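Local structure of RIM-binding protein, isoform F (Drosophila melanogaster, 6Q9M) at residues A[225-230]-A[262-267]; A[207-212]-A[285-290]. The protein probably acts as a scaffold of the presynaptic active zone, coupling synaptic vesicle recruitment to release sites. One frame throughout, in Å; residues are numbered along the deposited sequence.

Interaction 1: A[225-230]-A[262-267]; sequences TILVTW and GDHALI
Trp230 lays one face of its indole against the backbone of Asp263 and His264. Asp263 C sits over the centre of the ring system and His264 N lies offset toward the rim. Asp263 CA makes a CH-pi contact, 4.0 Å from the centroid of the five-membered ring of Trp230. With CG between the backbone N and the carbonyl carbon (chi1 60°), the indole reaches across to the partner strand. There Trp230 CH2 is 4.0 Å from Ala265 CB. Tyr245 meets Trp230 edge-to-face. On the same sheet face Val228 CG1 packs on Ala265 CB. Ile226 and Ile267 run alongside each other with their ends in the same direction, CD1 of Ile226 3.4 Å from CG1 of Ile267. On the other face Leu227 stands roughly perpendicular to Leu266, with Leu227 CD1 3.6 Å from Leu266 CB. There His264 ND1 donates to Asp263 OD1 at 3.0 Å, in the ring plane, which would favour this rotation of the imidazole. Val228 and Ala265 form a hydrogen-bonded pair, with Ala265 N to Val228 O at 2.9 Å. The two bonds between Ile226 and Ile267 are weak. This is antiparallel strand pairing within one sheet of a fibronectin type III-like beta sandwich.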
ATOM      1  N   THR A 225      31.111 -12.176 -17.926  1.00107.64           N
ATOM      2  CA  THR A 225      30.580 -12.310 -16.580  1.00104.13           C
ATOM      3  C   THR A 225      29.200 -11.668 -16.517  1.00103.39           C
ATOM      4  O   THR A 225      28.940 -10.671 -17.194  1.00111.08           O
ATOM      5  CB  THR A 225      31.513 -11.663 -15.550  1.00105.87           C
ATOM      6  OG1 THR A 225      31.552 -10.243 -15.753  1.00103.93           O
ATOM      7  CG2 THR A 225      32.926 -12.238 -15.656  1.00112.51           C
ATOM      8  N   ILE A 226      28.310 -12.249 -15.726  1.00103.81           N
ATOM      9  CA  ILE A 226      26.987 -11.678 -15.517  1.00109.19           C
ATOM     10  C   ILE A 226      26.747 -11.558 -14.022  1.00105.56           C
ATOM     11  O   ILE A 226      27.272 -12.345 -13.226  1.00 99.52           O
ATOM     12  CB  ILE A 226      25.871 -12.488 -16.208  1.00116.18           C
ATOM     13  CG1 ILE A 226      26.117 -13.989 -16.093  1.00118.54           C
ATOM     14  CG2 ILE A 226      25.757 -12.080 -17.682  1.00122.98           C
ATOM     15  CD1 ILE A 226      25.766 -14.568 -14.744  1.00121.04           C
ATOM     16  N   LEU A 227      25.966 -10.554 -13.640  1.00103.81           N
ATOM     17  CA  LEU A 227      25.617 -10.329 -12.245  1.00 95.69           C
ATOM     18  C   LEU A 227      24.128 -10.568 -12.031  1.00 83.53           C
ATOM     19  O   LEU A 227      23.292  -9.774 -12.477  1.00 81.37           O
ATOM     20  CB  LEU A 227      26.017  -8.924 -11.809  1.00 96.00           C
ATOM     21  CG  LEU A 227      25.896  -8.763 -10.295  1.00 95.01           C
ATOM     22  CD1 LEU A 227      27.195  -9.141  -9.625  1.00 92.76           C
ATOM     23  CD2 LEU A 227      25.496  -7.338  -9.950  1.00 96.42           C
ATOM     24  N   VAL A 228      23.802 -11.655 -11.342  1.00 75.46           N
ATOM     25  CA  VAL A 228      22.434 -11.961 -10.950  1.00 79.97           C
ATOM     26  C   VAL A 228      22.246 -11.474  -9.522  1.00 79.61           C
ATOM     27  O   VAL A 228      23.132 -11.646  -8.670  1.00 73.14           O
ATOM     28  CB  VAL A 228      22.130 -13.467 -11.080  1.00 91.65           C
ATOM     29  CG1 VAL A 228      23.246 -14.293 -10.462  1.00 98.85           C
ATOM     30  CG2 VAL A 228      20.788 -13.811 -10.445  1.00 87.47           C
ATOM     31  N   THR A 229      21.109 -10.824  -9.269  1.00 79.73           N
ATOM     32  CA  THR A 229      20.771 -10.274  -7.967  1.00 71.52           C
ATOM     33  C   THR A 229      19.381 -10.742  -7.576  1.00 75.27           C
ATOM     34  O   THR A 229      18.588 -11.167  -8.422  1.00 77.59           O
ATOM     35  CB  THR A 229      20.800  -8.747  -7.975  1.00 76.48           C
ATOM     36  OG1 THR A 229      19.706  -8.262  -8.768  1.00 86.56           O
ATOM     37  CG2 THR A 229      22.111  -8.241  -8.562  1.00 68.72           C
ATOM     38  N   TRP A 230      19.097 -10.669  -6.276  1.00 70.82           N
ATOM     39  CA  TRP A 230      17.808 -11.087  -5.742  1.00 66.82           C
ATOM     40  C   TRP A 230      17.630 -10.479  -4.360  1.00 76.20           C
ATOM     41  O   TRP A 230      18.594 -10.044  -3.724  1.00 73.27           O
ATOM     42  CB  TRP A 230      17.688 -12.609  -5.667  1.00 64.60           C
ATOM     43  CG  TRP A 230      18.721 -13.211  -4.788  1.00 72.29           C
ATOM     44  CD1 TRP A 230      18.634 -13.445  -3.438  1.00 73.27           C
ATOM     45  CD2 TRP A 230      20.016 -13.649  -5.185  1.00 71.67           C
ATOM     46  NE1 TRP A 230      19.807 -14.008  -2.979  1.00 64.87           N
ATOM     47  CE2 TRP A 230      20.671 -14.135  -4.036  1.00 65.53           C
ATOM     48  CE3 TRP A 230      20.691 -13.681  -6.408  1.00 77.62           C
ATOM     49  CZ2 TRP A 230      21.957 -14.637  -4.083  1.00 63.08           C
ATOM     50  CZ3 TRP A 230      21.958 -14.185  -6.451  1.00 74.77           C
ATOM     51  CH2 TRP A 230      22.577 -14.656  -5.304  1.00 67.07           C
ATOM     52  N   GLY A 262      23.312 -12.755   1.565  1.00 85.42           N
ATOM     53  CA  GLY A 262      23.802 -12.521   0.218  1.00 84.56           C
ATOM     54  C   GLY A 262      22.667 -12.192  -0.737  1.00 81.10           C
ATOM     55  O   GLY A 262      21.585 -12.781  -0.675  1.00 84.46           O
ATOM     56  N   ASP A 263      22.917 -11.224  -1.621  1.00 75.66           N
ATOM     57  CA  ASP A 263      21.890 -10.791  -2.555  1.00 70.75           C
ATOM     58  C   ASP A 263      22.367 -10.814  -4.000  1.00 71.43           C
ATOM     59  O   ASP A 263      21.680 -10.271  -4.875  1.00 79.81           O
ATOM     60  CB  ASP A 263      21.366  -9.395  -2.182  1.00 72.18           C
ATOM     61  CG  ASP A 263      22.417  -8.307  -2.305  1.00 77.54           C
ATOM     62  OD1 ASP A 263      23.598  -8.625  -2.558  1.00 80.32           O
ATOM     63  OD2 ASP A 263      22.053  -7.120  -2.134  1.00 78.88           O
ATOM     64  N   HIS A 264      23.515 -11.421  -4.279  1.00 66.51           N
ATOM     65  CA  HIS A 264      24.011 -11.412  -5.645  1.00 72.54           C
ATOM     66  C   HIS A 264      25.045 -12.506  -5.837  1.00 76.24           C
ATOM     67  O   HIS A 264      25.650 -13.002  -4.883  1.00 76.37           O
ATOM     68  CB  HIS A 264      24.629 -10.065  -6.012  1.00 62.67           C
ATOM     69  CG  HIS A 264      25.966  -9.837  -5.388  1.00 65.78           C
ATOM     70  ND1 HIS A 264      26.113  -9.430  -4.080  1.00 68.37           N
ATOM     71  CD2 HIS A 264      27.219  -9.957  -5.889  1.00 69.12           C
ATOM     72  CE1 HIS A 264      27.398  -9.305  -3.801  1.00 65.61           C
ATOM     73  NE2 HIS A 264      28.091  -9.614  -4.882  1.00 69.35           N
ATOM     74  N   ALA A 265      25.261 -12.839  -7.104  1.00 71.16           N
ATOM     75  CA  ALA A 265      26.313 -13.749  -7.512  1.00 77.20           C
ATOM     76  C   ALA A 265      26.848 -13.257  -8.842  1.00 82.28           C
ATOM     77  O   ALA A 265      26.071 -12.833  -9.702  1.00 83.52           O
ATOM     78  CB  ALA A 265      25.783 -15.190  -7.649  1.00 67.19           C
ATOM     79  N   LEU A 266      28.171 -13.299  -9.001  1.00 90.18           N
ATOM     80  CA  LEU A 266      28.843 -12.946 -10.253  1.00 87.87           C
ATOM     81  C   LEU A 266      29.712 -14.117 -10.693  1.00 94.19           C
ATOM     82  O   LEU A 266      30.692 -14.449 -10.018  1.00 93.67           O
ATOM     83  CB  LEU A 266      29.677 -11.684 -10.076  1.00 80.51           C
ATOM     84  CG  LEU A 266      30.848 -11.470 -11.034  1.00 80.83           C
ATOM     85  CD1 LEU A 266      30.300 -11.157 -12.389  1.00 77.44           C
ATOM     86  CD2 LEU A 266      31.687 -10.321 -10.543  1.00 80.71           C
ATOM     87  N   ILE A 267      29.377 -14.728 -11.827  1.00103.04           N
ATOM     88  CA  ILE A 267      30.067 -15.923 -12.306  1.00115.73           C
ATOM     89  C   ILE A 267      30.795 -15.594 -13.598  1.00122.73           C
ATOM     90  O   ILE A 267      30.383 -14.712 -14.361  1.00128.45           O
ATOM     91  CB  ILE A 267      29.116 -17.131 -12.506  1.00123.89           C
ATOM     92  CG1 ILE A 267      27.993 -16.863 -13.539  1.00130.94           C
ATOM     93  CG2 ILE A 267      28.504 -17.555 -11.180  1.00119.98           C
ATOM     94  CD1 ILE A 267      28.391 -16.968 -15.024  1.00142.07           C
TER

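Interaction 2: A[207-212]-A[285-290]; sequences GLPDPP and KSRDSQ
Pro209 puts its ring against Ser286. Pro209 CG lies 3.3 Å from Ser286 OG and 3.4 Å from Ser286 CB, so the ring meets both atoms of the serine side chain. Beside this, Pro209 CD is 4.1 Å from Arg287 NH2, and the two side chains cross at a slant. Leu208 makes the second touch: its CD2 methyl comes to 3.6 Å from Ser289 OG. The contact between the segments is one of van der Waals packing.

The next shell sets these groups in place. Arg287 bends at chi2 (-81°), which sends its guanidinium out beside Ser286, toward the Pro209 ring. NH2 of Arg287 then donates to Ser286 OG at 3.0 Å, with the oxygen tilted 18° out of the guanidinium plane. The same hydroxyl thus takes a bond from the arginine and borders the proline ring. Ser289 OG makes a weak bond to the carbonyl O of Gln290. Ser286 and Ser289 pair through their backbones: Ser286 N donates to Ser289 O, and Ser289 N returns a weak bond to Ser286 O.

Further out, Asp210 O accepts a hydrogen bond from Thr284 OG1, and Pro212 packs on Thr284. Lys285 bonds through its backbone to Thr243 and Gly244. The loop between strands 198-202 and 215-219 runs alongside strand 283-286, an outer strand of the sheet with 242-246 and 256-257.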
ATOM      1  N   GLY A 207       6.049 -25.990   4.942  1.00104.71           N
ATOM      2  CA  GLY A 207       7.144 -26.670   5.613  1.00104.87           C
ATOM      3  C   GLY A 207       8.547 -26.441   5.107  1.00105.22           C
ATOM      4  O   GLY A 207       9.506 -26.916   5.723  1.00114.83           O
ATOM      5  N   LEU A 208       8.682 -25.764   3.982  1.00 96.67           N
ATOM      6  CA  LEU A 208       9.987 -25.623   3.374  1.00 95.54           C
ATOM      7  C   LEU A 208      10.293 -24.171   3.038  1.00 93.94           C
ATOM      8  O   LEU A 208       9.375 -23.343   2.922  1.00 94.67           O
ATOM      9  CB  LEU A 208      10.070 -26.488   2.115  1.00 99.85           C
ATOM     10  CG  LEU A 208      10.519 -27.932   2.336  1.00112.38           C
ATOM     11  CD1 LEU A 208       9.396 -28.809   2.874  1.00124.59           C
ATOM     12  CD2 LEU A 208      11.099 -28.474   1.084  1.00117.26           C
ATOM     13  N   PRO A 209      11.577 -23.822   2.920  1.00 77.68           N
ATOM     14  CA  PRO A 209      11.932 -22.423   2.667  1.00 74.44           C
ATOM     15  C   PRO A 209      11.293 -21.843   1.418  1.00 72.83           C
ATOM     16  O   PRO A 209      10.742 -22.554   0.577  1.00 74.13           O
ATOM     17  CB  PRO A 209      13.450 -22.478   2.490  1.00 74.34           C
ATOM     18  CG  PRO A 209      13.894 -23.708   3.167  1.00 77.69           C
ATOM     19  CD  PRO A 209      12.706 -24.580   3.471  1.00 81.85           C
ATOM     20  N   ASP A 210      11.399 -20.544   1.301  1.00 71.03           N
ATOM     21  CA  ASP A 210      10.775 -19.825   0.212  1.00 79.01           C
ATOM     22  C   ASP A 210      11.826 -19.248  -0.725  1.00 79.46           C
ATOM     23  O   ASP A 210      12.885 -18.781  -0.282  1.00 67.40           O
ATOM     24  CB  ASP A 210       9.896 -18.691   0.753  1.00 88.99           C
ATOM     25  CG  ASP A 210       8.505 -19.168   1.114  1.00104.09           C
ATOM     26  OD1 ASP A 210       7.802 -19.718   0.231  1.00107.12           O
ATOM     27  OD2 ASP A 210       8.131 -19.024   2.296  1.00109.27           O
ATOM     28  N   PRO A 211      11.574 -19.289  -2.025  1.00 76.21           N
ATOM     29  CA  PRO A 211      12.569 -18.803  -2.975  1.00 73.16           C
ATOM     30  C   PRO A 211      12.693 -17.293  -2.891  1.00 74.95           C
ATOM     31  O   PRO A 211      11.751 -16.605  -2.454  1.00 73.85           O
ATOM     32  CB  PRO A 211      12.015 -19.250  -4.336  1.00 79.02           C
ATOM     33  CG  PRO A 211      10.523 -19.492  -4.091  1.00 79.75           C
ATOM     34  CD  PRO A 211      10.392 -19.904  -2.666  1.00 74.20           C
ATOM     35  N   PRO A 212      13.843 -16.729  -3.264  1.00 72.93           N
ATOM     36  CA  PRO A 212      13.981 -15.271  -3.276  1.00 65.08           C
ATOM     37  C   PRO A 212      13.129 -14.638  -4.361  1.00 79.40           C
ATOM     38  O   PRO A 212      12.791 -15.256  -5.370  1.00 78.86           O
ATOM     39  CB  PRO A 212      15.474 -15.054  -3.559  1.00 70.55           C
ATOM     40  CG  PRO A 212      15.916 -16.285  -4.244  1.00 75.30           C
ATOM     41  CD  PRO A 212      15.100 -17.401  -3.636  1.00 74.80           C
ATOM     42  N   LYS A 285      18.432 -21.942   0.385  1.00 84.15           N
ATOM     43  CA  LYS A 285      18.931 -23.087   1.125  1.00 95.54           C
ATOM     44  C   LYS A 285      18.647 -22.823   2.602  1.00 94.22           C
ATOM     45  O   LYS A 285      18.727 -21.683   3.064  1.00 88.71           O
ATOM     46  CB  LYS A 285      20.438 -23.249   0.834  1.00 99.60           C
ATOM     47  CG  LYS A 285      21.261 -24.340   1.558  1.00112.68           C
ATOM     48  CD  LYS A 285      20.498 -25.580   2.031  1.00119.61           C
ATOM     49  CE  LYS A 285      21.414 -26.797   2.088  1.00123.35           C
ATOM     50  NZ  LYS A 285      22.558 -26.619   3.037  1.00122.09           N
ATOM     51  N   SER A 286      18.296 -23.866   3.346  1.00 99.09           N
ATOM     52  CA  SER A 286      18.105 -23.707   4.782  1.00103.48           C
ATOM     53  C   SER A 286      18.667 -24.932   5.492  1.00108.85           C
ATOM     54  O   SER A 286      19.368 -25.755   4.896  1.00101.56           O
ATOM     55  CB  SER A 286      16.631 -23.448   5.135  1.00105.49           C
ATOM     56  OG  SER A 286      15.978 -24.632   5.573  1.00112.13           O
ATOM     57  N   ARG A 287      18.316 -25.055   6.776  1.00119.34           N
ATOM     58  CA  ARG A 287      19.118 -25.836   7.713  1.00127.19           C
ATOM     59  C   ARG A 287      19.237 -27.297   7.298  1.00131.08           C
ATOM     60  O   ARG A 287      20.293 -27.908   7.502  1.00130.91           O
ATOM     61  CB  ARG A 287      18.527 -25.719   9.123  1.00132.01           C
ATOM     62  CG  ARG A 287      17.072 -26.209   9.306  1.00134.98           C
ATOM     63  CD  ARG A 287      16.032 -25.177   8.871  1.00131.32           C
ATOM     64  NE  ARG A 287      14.677 -25.450   9.361  1.00128.11           N
ATOM     65  CZ  ARG A 287      13.565 -25.141   8.692  1.00122.04           C
ATOM     66  NH1 ARG A 287      12.374 -25.416   9.210  1.00122.06           N
ATOM     67  NH2 ARG A 287      13.641 -24.558   7.497  1.00113.87           N
ATOM     68  N   ASP A 288      18.189 -27.874   6.701  1.00133.61           N
ATOM     69  CA  ASP A 288      18.287 -29.226   6.161  1.00140.63           C
ATOM     70  C   ASP A 288      17.728 -29.374   4.747  1.00139.15           C
ATOM     71  O   ASP A 288      17.628 -30.505   4.266  1.00141.18           O
ATOM     72  CB  ASP A 288      17.578 -30.232   7.076  1.00146.36           C
ATOM     73  CG  ASP A 288      18.034 -30.146   8.528  1.00150.12           C
ATOM     74  OD1 ASP A 288      17.619 -29.211   9.243  1.00148.74           O
ATOM     75  OD2 ASP A 288      18.800 -31.031   8.968  1.00156.09           O
ATOM     76  N   SER A 289      17.383 -28.290   4.051  1.00134.27           N
ATOM     77  CA  SER A 289      16.725 -28.440   2.755  1.00128.52           C
ATOM     78  C   SER A 289      16.858 -27.148   1.944  1.00119.17           C
ATOM     79  O   SER A 289      17.260 -26.111   2.465  1.00118.42           O
ATOM     80  CB  SER A 289      15.257 -28.822   2.925  1.00128.28           C
ATOM     81  OG  SER A 289      14.618 -28.954   1.671  1.00127.99           O
ATOM     82  N   GLN A 290      16.426 -27.206   0.684  1.00117.05           N
ATOM     83  CA  GLN A 290      16.438 -26.118  -0.263  1.00115.25           C
ATOM     84  C   GLN A 290      14.992 -25.906  -0.741  1.00101.49           C
ATOM     85  O   GLN A 290      14.235 -26.856  -0.986  1.00 97.21           O
ATOM     86  CB  GLN A 290      17.449 -26.399  -1.402  1.00125.64           C
ATOM     87  CG  GLN A 290      17.145 -27.520  -2.385  1.00139.49           C
ATOM     88  CD  GLN A 290      16.221 -27.162  -3.560  1.00145.84           C
ATOM     89  OE1 GLN A 290      16.554 -26.358  -4.375  1.00148.75           O
ATOM     90  NE2 GLN A 290      15.185 -27.912  -3.746  1.00150.09           N
TER

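From the N terminus, the chain first passes through 207-212, in the loop between strands 198-202 and 215-219. Strand 215-219 follows, then 225-230. The chain crosses to the other sheet with strands 242-246 and 256-257, and returns at 262-267, where interaction 1 closes a loop of 31 residues. It then reaches 285-290, where interaction 2 closes a longer loop of 72 residues. Interaction 1 is nested inside it. The first contact pairs strands within one sheet. The second ties the 207-212 loop to the outer strand 283-286 of the other sheet. Their centres are 19 Å apart, yet they touch: Trp230 CD1 packs 3.5 Å from Pro212 CB.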